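Local coordinates for alkaline phosphatase D (PDB 2YEQ), which hydrolyses phosphate esters, acting as an alkaline phosphatase and phosphodiesterase with an active site that contains iron and calcium, at residues Gly256-Leu261 with Thr278-Asp283; Gly268-Phe273 with Ala323-Leu328; Asp418-Thr423 with Phe436-Gly441. One frame throughout, in Å; residues are numbered along the deposited sequence.

In the fold
All three contacts belong to the PhoD-like phosphatase domain, and no two touch. The centre of contact 1 lies about 25 Å from that of contact 2 and about 32 Å from that of contact 3; the centres of contacts 2 and 3 are about 30 Å apart. Contacts 1 and 2 interlock along the chain, because strand 271-275 lies between the halves of contact 1 and supplies one half of contact 2; contact 3 follows both. Contacts 2 and 3 reach the same seven-stranded mixed sheet: contact 2 pairs its strands 271-275 and 325-329, contact 3 packs a loop at edge strand 433-437. Contact 1 joins two loops, opposite contact 3 across the chain's centre.

Contact 1: Gly256-Leu261 with Thr278-Asp283; sequences GPDMQL and TRQYRD. With PE5 (3,6,9,12,15,18,21,24-octaoxahexacosan-1-ol), chain V.
Gln280 supplies most of the direct contact, reaching the backbone of Met259 with its terminal amide. Its chain is fully extended (chi1 -172°, chi2 174°), which carries the amide across the gap between the loops although the nearest CA atoms, those of Asp258 and Gln280, are 8.0 Å apart. Gln280 CD lies 3.4 Å from Met259 O and 3.9 Å from Met259 N, putting the amide beside the backbone polar atoms of Met259.

A water makes the polar link whose geometry is clear: it accepts from Leu261 N at 2.8 Å and is also hydrogen-bonded to Tyr281 OH at 2.8 Å. The side-chain nitrogen of Gln260 turns to Tyr262 O.

Apolar packing accompanies these approaches. Gln280 CB sits 3.9 Å above the centre of one face of the Tyr281 ring, so the root of the Gln280 chain covers one face of the ring next to it in sequence. Behind the other loop, Met259 rests on Tyr239 and Tyr243 of helix 228-245, and Gln280 also touches Tyr239.

Charge lies on both sides of Gln280 and Tyr281 in sequence, at Arg279 and Arg282. Arg282 NE donates to Thr278 O at 2.8 Å and 168°, in the carbonyl plane, which, with the bonds of NH1 to Asp350 and Tyr355, restrains the guanidinium. Arg279 NH1 lies 3.4 Å above the centre of that group's plane, and both arginines bridge to Asp350, whose carboxylate probably offsets the like charges. Arg279 also pairs with Asp209, a calcium ligand.

The chemistry implies two loops that meet through the approach of one amide to a backbone and through one bridging water, while the arginine pair of 278-283 is tied to Asp350 and, through Arg279, to the calcium ligand Asp209.

Contact 2: Gly268-Phe273 with Ala323-Leu328; sequences GNLASF and AHWNVL
Ser272 is gripped by Trp325 and Val327 through both of its backbone polar groups, the mark of parallel strand pairing. Ser272 N donates to Trp325 O at 2.8 Å with an almost straight N-H geometry of 171°, and Val327 N donates to Ser272 O at 2.8 Å, nearly along the C=O axis. Before the strands are regular, His324 N reaches Asn269 O at 3.0 Å. Trp325 N has a weak bond to Leu270 O, bent to 122° at the hydrogen. This irregular start coincides with a classic beta bulge at Leu270 and Ala271, set against the neighbouring strand 263-267.

Several side-chain polar atoms have partners too. A water joins Ser272 OG, at 2.6 Å, to Asn326 OD1, to which it donates; His264 also bonds the hydroxyl, while Ser321 and Asn373 hold the two ends of the Asn326 amide. Trp325 NE1 bonds to Thr448 O, and Asn269 ND2 to Asn113.

Apolar contact fills the side of the sheet shared by Ala271, Phe273, Trp325 and Val327. Phe273 and Val327 run alongside each other: with CG beside the backbone N (chi1 -74°), the phenyl brings CD1 to within 3.6 Å of Val327 CB.

Strands 271-275 and 325-329 are joined by a beta-alpha-beta connection through helix 308-320, whose Leu318 touches Asn326. On the other side, Phe273 and Leu270 meet Met117 of strand 117-122, and Leu270 and Trp325 meet Val447 of strand 440-448. Strands 263-267 and 374-378 flank the pair, placing it inside the seven-stranded sheet.

Contact 3: Asp418-Thr423 with Phe436-Gly441; sequences DKRADT and FNDYRG. With EDO (1,2-ethanediol), chain N.
Asp418 lies against the ring of Tyr439, its OD1 3.4 Å from Tyr439 CE2, and its side chain crosses that of Asn437 at about a right angle. OD1 also accepts from O2 of ethanediol at 2.7 Å and is salt-bridged to Arg472; the Tyr439 hydroxyl is bonded to Val496 O. At Lys419 the backbone makes the contact, with CA 4.1 Å from Phe436 CE2 at the ring edge.

Arg420 carries the charged part. Its chain bends at CG and CD (chi2 -148°, chi3 -94°), which lays the guanidinium beside Phe436: Phe436 CZ stands 3.6 Å above the guanidinium plane, offset toward the rim, with the two planes inclined by 52°. NH1 forms a salt bridge with Asp438 OD2 at 3.4 Å, while NH2 pairs with Glu503. Asp438 OD1 also bonds Arg440 NH2, at 2.9 Å. A leucine here would probably cost Asp438 one of its two arginine partners, leave Glu503 without its mate, and end the guanidinium packing on Phe436. Asp422 adds a long ion pair to Arg420, extending the network.

Thr423 closes the turn: its OG1 accepts from Arg420 N at 3.0 Å, and the same oxygen lies 3.4 Å from Phe436 CD2.

Thr423 begins helix 423-429, which leads back to strand 433-437. That strand is the edge of the seven-stranded sheet, whereas strand 440-448 belongs to the ten-stranded one, so the loop 418-423 packs where the chain passes between sheets. Ala383, next to the iron ligand His382, touches Phe436 and Asp438, and Val458 of strand 451-459 touches Asn437 and Tyr439.

Contact 1: Gly256-Leu261 with Thr278-Asp283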
loop_
_atom_site.group_PDB
_atom_site.type_symbol
_atom_site.label_atom_id
_atom_site.label_comp_id
_atom_site.label_asym_id
_atom_site.label_seq_id
_atom_site.Cartn_x
_atom_site.Cartn_y
_atom_site.Cartn_z
ATOM N N GLY A 256 -22.551 -0.806 -1.568
ATOM C CA GLY A 256 -22.460 0.077 -2.702
ATOM C C GLY A 256 -21.086 0.724 -2.782
ATOM O O GLY A 256 -20.049 0.042 -2.701
ATOM N N PRO A 257 -21.067 2.043 -2.905
ATOM C CA PRO A 257 -19.807 2.755 -3.063
ATOM C C PRO A 257 -19.022 3.006 -1.751
ATOM O O PRO A 257 -17.997 3.680 -1.793
ATOM C CB PRO A 257 -20.267 4.094 -3.637
ATOM C CG PRO A 257 -21.570 4.336 -2.926
ATOM C CD PRO A 257 -22.222 2.978 -2.882
ATOM N N ASP A 258 -19.510 2.497 -0.631
ATOM C CA ASP A 258 -18.930 2.746 0.688
ATOM C C ASP A 258 -18.323 1.486 1.278
ATOM O O ASP A 258 -18.904 0.405 1.163
ATOM C CB ASP A 258 -19.997 3.261 1.648
ATOM C CG ASP A 258 -20.701 4.501 1.108
ATOM O OD1 ASP A 258 -20.016 5.464 0.699
ATOM O OD2 ASP A 258 -21.936 4.483 1.041
ATOM N N MET A 259 -17.175 1.639 1.954
ATOM C CA MET A 259 -16.441 0.485 2.477
ATOM C C MET A 259 -15.501 0.884 3.626
ATOM O O MET A 259 -14.663 1.775 3.467
ATOM C CB MET A 259 -15.657 -0.156 1.338
ATOM C CG MET A 259 -14.879 -1.399 1.724
ATOM S SD MET A 259 -14.287 -2.316 0.280
ATOM C CE MET A 259 -12.937 -3.259 1.039
ATOM N N GLN A 260 -15.646 0.218 4.770
ATOM C CA GLN A 260 -14.828 0.538 5.939
ATOM C C GLN A 260 -13.446 -0.103 5.772
ATOM O O GLN A 260 -13.308 -1.307 5.916
ATOM C CB GLN A 260 -15.491 0.044 7.217
ATOM C CG GLN A 260 -14.739 0.401 8.501
ATOM C CD GLN A 260 -14.596 1.908 8.652
ATOM O OE1 GLN A 260 -15.577 2.636 8.540
ATOM N NE2 GLN A 260 -13.390 2.376 8.878
ATOM N N LEU A 261 -12.446 0.700 5.436
ATOM C CA LEU A 261 -11.094 0.197 5.301
ATOM C C LEU A 261 -10.160 0.757 6.391
ATOM O O LEU A 261 -9.284 0.042 6.872
ATOM C CB LEU A 261 -10.531 0.487 3.932
ATOM C CG LEU A 261 -9.299 -0.321 3.506
ATOM C CD1 LEU A 261 -9.561 -1.856 3.545
ATOM C CD2 LEU A 261 -8.849 0.094 2.140
ATOM N N THR A 278 -7.067 7.860 2.783
ATOM C CA THR A 278 -7.012 9.247 2.395
ATOM C C THR A 278 -7.641 9.501 1.020
ATOM O O THR A 278 -7.472 10.585 0.471
ATOM C CB THR A 278 -5.552 9.775 2.408
ATOM O OG1 THR A 278 -4.737 9.033 1.472
ATOM C CG2 THR A 278 -4.940 9.682 3.860
ATOM N N ARG A 279 -8.320 8.492 0.460
ATOM C CA ARG A 279 -9.053 8.633 -0.803
ATOM C C ARG A 279 -10.549 8.723 -0.648
ATOM O O ARG A 279 -11.176 9.534 -1.334
ATOM C CB ARG A 279 -8.794 7.451 -1.751
ATOM C CG ARG A 279 -7.471 7.505 -2.431
ATOM C CD ARG A 279 -7.313 8.608 -3.408
ATOM N NE ARG A 279 -5.906 8.749 -3.748
ATOM C CZ ARG A 279 -5.347 9.779 -4.370
ATOM N NH1 ARG A 279 -6.070 10.826 -4.817
ATOM N NH2 ARG A 279 -4.038 9.780 -4.552
ATOM N N GLN A 280 -11.129 7.840 0.157
ATOM C CA GLN A 280 -12.575 7.605 0.118
ATOM C C GLN A 280 -13.437 8.823 0.585
ATOM O O GLN A 280 -14.635 8.941 0.213
ATOM C CB GLN A 280 -12.917 6.384 0.955
ATOM C CG GLN A 280 -14.373 5.928 0.844
ATOM C CD GLN A 280 -14.652 4.642 1.569
ATOM O OE1 GLN A 280 -13.730 3.955 2.091
ATOM N NE2 GLN A 280 -15.909 4.283 1.609
ATOM N N TYR A 281 -12.838 9.665 1.427
ATOM C CA TYR A 281 -13.539 10.759 2.077
ATOM C C TYR A 281 -12.954 12.127 1.769
ATOM O O TYR A 281 -13.512 13.135 2.198
ATOM C CB TYR A 281 -13.549 10.559 3.584
ATOM C CG TYR A 281 -13.801 9.146 4.023
ATOM C CD1 TYR A 281 -15.077 8.593 4.001
ATOM C CD2 TYR A 281 -12.744 8.344 4.461
ATOM C CE1 TYR A 281 -15.292 7.280 4.397
ATOM C CE2 TYR A 281 -12.948 7.056 4.859
ATOM C CZ TYR A 281 -14.217 6.509 4.832
ATOM O OH TYR A 281 -14.375 5.195 5.261
ATOM N N ARG A 282 -11.879 12.187 0.996
ATOM C CA ARG A 282 -11.190 13.436 0.810
ATOM C C ARG A 282 -11.948 14.438 -0.070
ATOM O O ARG A 282 -12.673 14.050 -1.013
ATOM C CB ARG A 282 -9.793 13.227 0.234
ATOM C CG ARG A 282 -9.740 12.628 -1.161
ATOM C CD ARG A 282 -8.599 13.169 -1.945
ATOM N NE ARG A 282 -7.351 12.505 -1.590
ATOM C CZ ARG A 282 -6.162 12.852 -2.050
ATOM N NH1 ARG A 282 -6.015 13.922 -2.835
ATOM N NH2 ARG A 282 -5.095 12.119 -1.720
ATOM N N ASP A 283 -11.697 15.719 0.201
ATOM C CA ASP A 283 -12.125 16.784 -0.689
ATOM C C ASP A 283 -11.261 16.801 -1.934
ATOM O O ASP A 283 -10.150 16.254 -1.953
ATOM C CB ASP A 283 -12.068 18.134 0.020
ATOM C CG ASP A 283 -13.187 18.309 1.042
ATOM O OD1 ASP A 283 -14.281 17.704 0.886
ATOM O OD2 ASP A 283 -12.972 19.051 2.026
HETATM C C50 PE5 V . -15.703 3.309 12.964
HETATM O O1 PE5 V . -14.768 2.395 12.387
HETATM C C1 PE5 V . -13.636 2.107 13.223
HETATM C C2 PE5 V . -12.608 1.272 12.455
HETATM O O2 PE5 V . -12.885 -0.123 12.632
HETATM C C3 PE5 V . -12.447 -0.997 11.577
HETATM C C4 PE5 V . -13.311 -2.244 11.510
HETATM O O HOH W 1 -12.229 3.467 4.993
#

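Contact 2: Gly268-Phe273 with Ala323-Leu328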
loop_
_atom_site.group_PDB
_atom_site.type_symbol
_atom_site.label_atom_id
_atom_site.label_comp_id
_atom_site.label_asym_id
_atom_site.label_seq_id
_atom_site.Cartn_x
_atom_site.Cartn_y
_atom_site.Cartn_z
ATOM N N GLY A 268 1.476 -5.657 20.462
ATOM C CA GLY A 268 1.814 -5.635 21.881
ATOM C C GLY A 268 1.770 -4.205 22.403
ATOM O O GLY A 268 0.847 -3.452 22.086
ATOM N N ASN A 269 2.777 -3.821 23.183
ATOM C CA ASN A 269 2.935 -2.431 23.602
ATOM C C ASN A 269 4.017 -1.746 22.819
ATOM O O ASN A 269 4.427 -0.647 23.157
ATOM C CB ASN A 269 3.257 -2.348 25.095
ATOM C CG ASN A 269 4.666 -2.861 25.435
ATOM O OD1 ASN A 269 5.438 -3.309 24.562
ATOM N ND2 ASN A 269 4.999 -2.811 26.718
ATOM N N LEU A 270 4.511 -2.396 21.783
ATOM C CA LEU A 270 5.585 -1.824 21.005
ATOM C C LEU A 270 5.100 -0.739 20.016
ATOM O O LEU A 270 5.753 0.303 19.851
ATOM C CB LEU A 270 6.319 -2.937 20.249
ATOM C CG LEU A 270 7.541 -2.586 19.401
ATOM C CD1 LEU A 270 8.640 -1.930 20.223
ATOM C CD2 LEU A 270 8.084 -3.859 18.674
ATOM N N ALA A 271 4.013 -1.011 19.298
ATOM C CA ALA A 271 3.602 -0.091 18.215
ATOM C C ALA A 271 2.093 -0.122 18.024
ATOM O O ALA A 271 1.488 -1.204 18.015
ATOM C CB ALA A 271 4.313 -0.427 16.913
ATOM N N SER A 272 1.510 1.070 17.907
ATOM C CA SER A 272 0.092 1.267 17.615
ATOM C C SER A 272 -0.007 1.721 16.151
ATOM O O SER A 272 0.609 2.715 15.768
ATOM C CB SER A 272 -0.483 2.319 18.565
ATOM O OG SER A 272 -1.788 2.734 18.191
ATOM N N PHE A 273 -0.740 0.960 15.333
ATOM C CA PHE A 273 -0.789 1.183 13.883
ATOM C C PHE A 273 -2.166 1.724 13.505
ATOM O O PHE A 273 -3.167 1.088 13.792
ATOM C CB PHE A 273 -0.561 -0.122 13.141
ATOM C CG PHE A 273 0.861 -0.594 13.176
ATOM C CD1 PHE A 273 1.771 -0.131 12.265
ATOM C CD2 PHE A 273 1.283 -1.504 14.141
ATOM C CE1 PHE A 273 3.091 -0.555 12.284
ATOM C CE2 PHE A 273 2.607 -1.944 14.170
ATOM C CZ PHE A 273 3.512 -1.457 13.242
ATOM N N ALA A 323 1.670 2.881 23.560
ATOM C CA ALA A 323 2.688 2.089 22.877
ATOM C C ALA A 323 3.960 2.881 22.731
ATOM O O ALA A 323 3.930 4.093 22.791
ATOM C CB ALA A 323 2.187 1.628 21.497
ATOM N N HIS A 324 5.084 2.192 22.527
ATOM C CA HIS A 324 6.370 2.854 22.262
ATOM C C HIS A 324 6.404 3.650 20.970
ATOM O O HIS A 324 7.194 4.590 20.854
ATOM C CB HIS A 324 7.524 1.845 22.227
ATOM C CG HIS A 324 7.840 1.262 23.570
ATOM N ND1 HIS A 324 8.415 2.001 24.580
ATOM C CD2 HIS A 324 7.616 0.028 24.085
ATOM C CE1 HIS A 324 8.545 1.242 25.657
ATOM N NE2 HIS A 324 8.059 0.044 25.386
ATOM N N TRP A 325 5.575 3.263 19.992
ATOM C CA TRP A 325 5.503 3.959 18.711
ATOM C C TRP A 325 4.047 4.123 18.245
ATOM O O TRP A 325 3.183 3.283 18.527
ATOM C CB TRP A 325 6.273 3.188 17.651
ATOM C CG TRP A 325 7.738 3.033 17.958
ATOM C CD1 TRP A 325 8.338 1.974 18.571
ATOM C CD2 TRP A 325 8.759 3.977 17.701
ATOM N NE1 TRP A 325 9.694 2.195 18.696
ATOM C CE2 TRP A 325 9.978 3.421 18.166
ATOM C CE3 TRP A 325 8.775 5.243 17.117
ATOM C CZ2 TRP A 325 11.183 4.097 18.070
ATOM C CZ3 TRP A 325 9.955 5.897 17.007
ATOM C CH2 TRP A 325 11.158 5.328 17.481
ATOM N N ASN A 326 3.791 5.222 17.550
ATOM C CA ASN A 326 2.472 5.504 16.949
ATOM C C ASN A 326 2.722 5.628 15.472
ATOM O O ASN A 326 3.579 6.392 15.052
ATOM C CB ASN A 326 1.907 6.801 17.507
ATOM C CG ASN A 326 1.446 6.658 18.910
ATOM O OD1 ASN A 326 0.543 5.882 19.190
ATOM N ND2 ASN A 326 2.061 7.417 19.829
ATOM N N VAL A 327 2.038 4.808 14.680
ATOM C CA VAL A 327 2.364 4.684 13.256
ATOM C C VAL A 327 1.135 5.075 12.430
ATOM O O VAL A 327 0.025 4.689 12.783
ATOM C CB VAL A 327 2.798 3.250 12.917
ATOM C CG1 VAL A 327 3.224 3.114 11.423
ATOM C CG2 VAL A 327 3.966 2.816 13.856
ATOM N N LEU A 328 1.364 5.890 11.406
ATOM C CA LEU A 328 0.367 6.202 10.383
ATOM C C LEU A 328 0.741 5.459 9.100
ATOM O O LEU A 328 1.664 5.821 8.409
ATOM C CB LEU A 328 0.308 7.710 10.108
ATOM C CG LEU A 328 -0.002 8.690 11.240
ATOM C CD1 LEU A 328 -0.381 10.087 10.641
ATOM C CD2 LEU A 328 -1.044 8.124 12.140
HETATM O O HOH W 2 -1.846 5.301 17.808
#

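Contact 3: Asp418-Thr423 with Phe436-Gly441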
loop_
_atom_site.group_PDB
_atom_site.type_symbol
_atom_site.label_atom_id
_atom_site.label_comp_id
_atom_site.label_asym_id
_atom_site.label_seq_id
_atom_site.Cartn_x
_atom_site.Cartn_y
_atom_site.Cartn_z
ATOM N N ASP A 418 19.712 6.083 -9.429
ATOM C CA ASP A 418 20.037 6.434 -8.054
ATOM C C ASP A 418 19.550 7.847 -7.709
ATOM O O ASP A 418 19.138 8.121 -6.585
ATOM C CB ASP A 418 21.551 6.298 -7.785
ATOM C CG ASP A 418 21.856 6.135 -6.326
ATOM O OD1 ASP A 418 21.661 5.012 -5.778
ATOM O OD2 ASP A 418 22.239 7.144 -5.702
ATOM N N LYS A 419 19.577 8.719 -8.700
ATOM C CA LYS A 419 19.334 10.144 -8.527
ATOM C C LYS A 419 18.661 10.676 -9.790
ATOM O O LYS A 419 18.881 10.129 -10.867
ATOM C CB LYS A 419 20.702 10.831 -8.360
ATOM C CG LYS A 419 20.704 12.270 -7.896
ATOM C CD LYS A 419 22.154 12.688 -7.526
ATOM C CE LYS A 419 22.340 14.196 -7.506
ATOM N NZ LYS A 419 23.369 14.588 -6.501
ATOM N N ARG A 420 17.903 11.765 -9.651
ATOM C CA ARG A 420 17.189 12.433 -10.760
ATOM C C ARG A 420 17.740 13.851 -10.988
ATOM O O ARG A 420 18.552 14.335 -10.221
ATOM C CB ARG A 420 15.716 12.603 -10.381
ATOM C CG ARG A 420 14.929 11.370 -10.311
ATOM C CD ARG A 420 13.502 11.637 -10.697
ATOM N NE ARG A 420 12.603 11.924 -9.579
ATOM C CZ ARG A 420 11.591 11.120 -9.203
ATOM N NH1 ARG A 420 11.352 9.938 -9.809
ATOM N NH2 ARG A 420 10.810 11.492 -8.204
ATOM N N ALA A 421 17.243 14.520 -12.024
ATOM C CA ALA A 421 17.650 15.887 -12.357
ATOM C C ALA A 421 17.282 16.923 -11.284
ATOM O O ALA A 421 17.973 17.909 -11.137
ATOM C CB ALA A 421 17.057 16.280 -13.696
ATOM N N ASP A 422 16.223 16.694 -10.515
ATOM C CA ASP A 422 15.750 17.689 -9.555
ATOM C C ASP A 422 16.095 17.325 -8.114
ATOM O O ASP A 422 15.755 18.046 -7.181
ATOM C CB ASP A 422 14.227 17.907 -9.704
ATOM C CG ASP A 422 13.413 16.640 -9.468
ATOM O OD1 ASP A 422 14.001 15.545 -9.321
ATOM O OD2 ASP A 422 12.171 16.736 -9.424
ATOM N N THR A 423 16.792 16.211 -7.917
ATOM C CA THR A 423 17.101 15.759 -6.562
ATOM C C THR A 423 17.852 16.777 -5.707
ATOM O O THR A 423 17.451 17.055 -4.568
ATOM C CB THR A 423 17.901 14.440 -6.584
ATOM O OG1 THR A 423 17.165 13.455 -7.309
ATOM C CG2 THR A 423 18.161 13.943 -5.160
ATOM N N PHE A 436 16.958 10.508 -0.832
ATOM C CA PHE A 436 16.239 10.229 -2.061
ATOM C C PHE A 436 16.918 9.065 -2.774
ATOM O O PHE A 436 18.145 9.014 -2.830
ATOM C CB PHE A 436 16.215 11.423 -3.038
ATOM C CG PHE A 436 15.555 11.097 -4.350
ATOM C CD1 PHE A 436 14.174 11.079 -4.438
ATOM C CD2 PHE A 436 16.304 10.740 -5.459
ATOM C CE1 PHE A 436 13.524 10.731 -5.607
ATOM C CE2 PHE A 436 15.679 10.382 -6.653
ATOM C CZ PHE A 436 14.270 10.388 -6.733
ATOM N N ASN A 437 16.112 8.165 -3.343
ATOM C CA ASN A 437 16.559 7.137 -4.268
ATOM C C ASN A 437 15.449 6.775 -5.269
ATOM O O ASN A 437 14.276 6.836 -4.922
ATOM C CB ASN A 437 16.966 5.891 -3.482
ATOM C CG ASN A 437 17.641 4.867 -4.341
ATOM O OD1 ASN A 437 18.781 5.062 -4.826
ATOM N ND2 ASN A 437 16.961 3.779 -4.561
ATOM N N ASP A 438 15.803 6.391 -6.493
ATOM C CA ASP A 438 14.767 6.118 -7.527
ATOM C C ASP A 438 14.886 4.739 -8.191
ATOM O O ASP A 438 14.636 4.606 -9.371
ATOM C CB ASP A 438 14.790 7.218 -8.592
ATOM C CG ASP A 438 13.567 7.207 -9.487
ATOM O OD1 ASP A 438 12.498 6.726 -9.047
ATOM O OD2 ASP A 438 13.716 7.661 -10.642
ATOM N N TYR A 439 15.265 3.727 -7.409
ATOM C CA TYR A 439 15.209 2.328 -7.841
ATOM C C TYR A 439 13.970 1.678 -7.245
ATOM O O TYR A 439 13.513 2.063 -6.186
ATOM C CB TYR A 439 16.435 1.559 -7.349
ATOM C CG TYR A 439 17.756 1.996 -7.970
ATOM C CD1 TYR A 439 17.915 2.055 -9.327
ATOM C CD2 TYR A 439 18.855 2.319 -7.159
ATOM C CE1 TYR A 439 19.114 2.446 -9.884
ATOM C CE2 TYR A 439 20.054 2.708 -7.703
ATOM C CZ TYR A 439 20.177 2.761 -9.053
ATOM O OH TYR A 439 21.369 3.148 -9.608
ATOM N N ARG A 440 13.474 0.638 -7.909
ATOM C CA ARG A 440 12.308 -0.100 -7.430
ATOM C C ARG A 440 12.669 -1.023 -6.273
ATOM O O ARG A 440 13.836 -1.409 -6.089
ATOM C CB ARG A 440 11.680 -0.894 -8.571
ATOM C CG ARG A 440 11.456 -0.117 -9.869
ATOM C CD ARG A 440 10.283 0.855 -9.755
ATOM N NE ARG A 440 10.571 2.040 -8.936
ATOM C CZ ARG A 440 11.417 3.015 -9.239
ATOM N NH1 ARG A 440 12.126 2.992 -10.355
ATOM N NH2 ARG A 440 11.547 4.045 -8.403
ATOM N N GLY A 441 11.669 -1.379 -5.491
ATOM C CA GLY A 441 11.845 -2.251 -4.348
ATOM C C GLY A 441 10.758 -2.018 -3.314
ATOM O O GLY A 441 9.577 -1.814 -3.644
HETATM C C1 EDO N . 24.041 2.994 -8.903
HETATM O O1 EDO N . 25.105 2.383 -9.657
HETATM C C2 EDO N . 24.502 3.781 -7.679
HETATM O O2 EDO N . 23.730 3.411 -6.532
#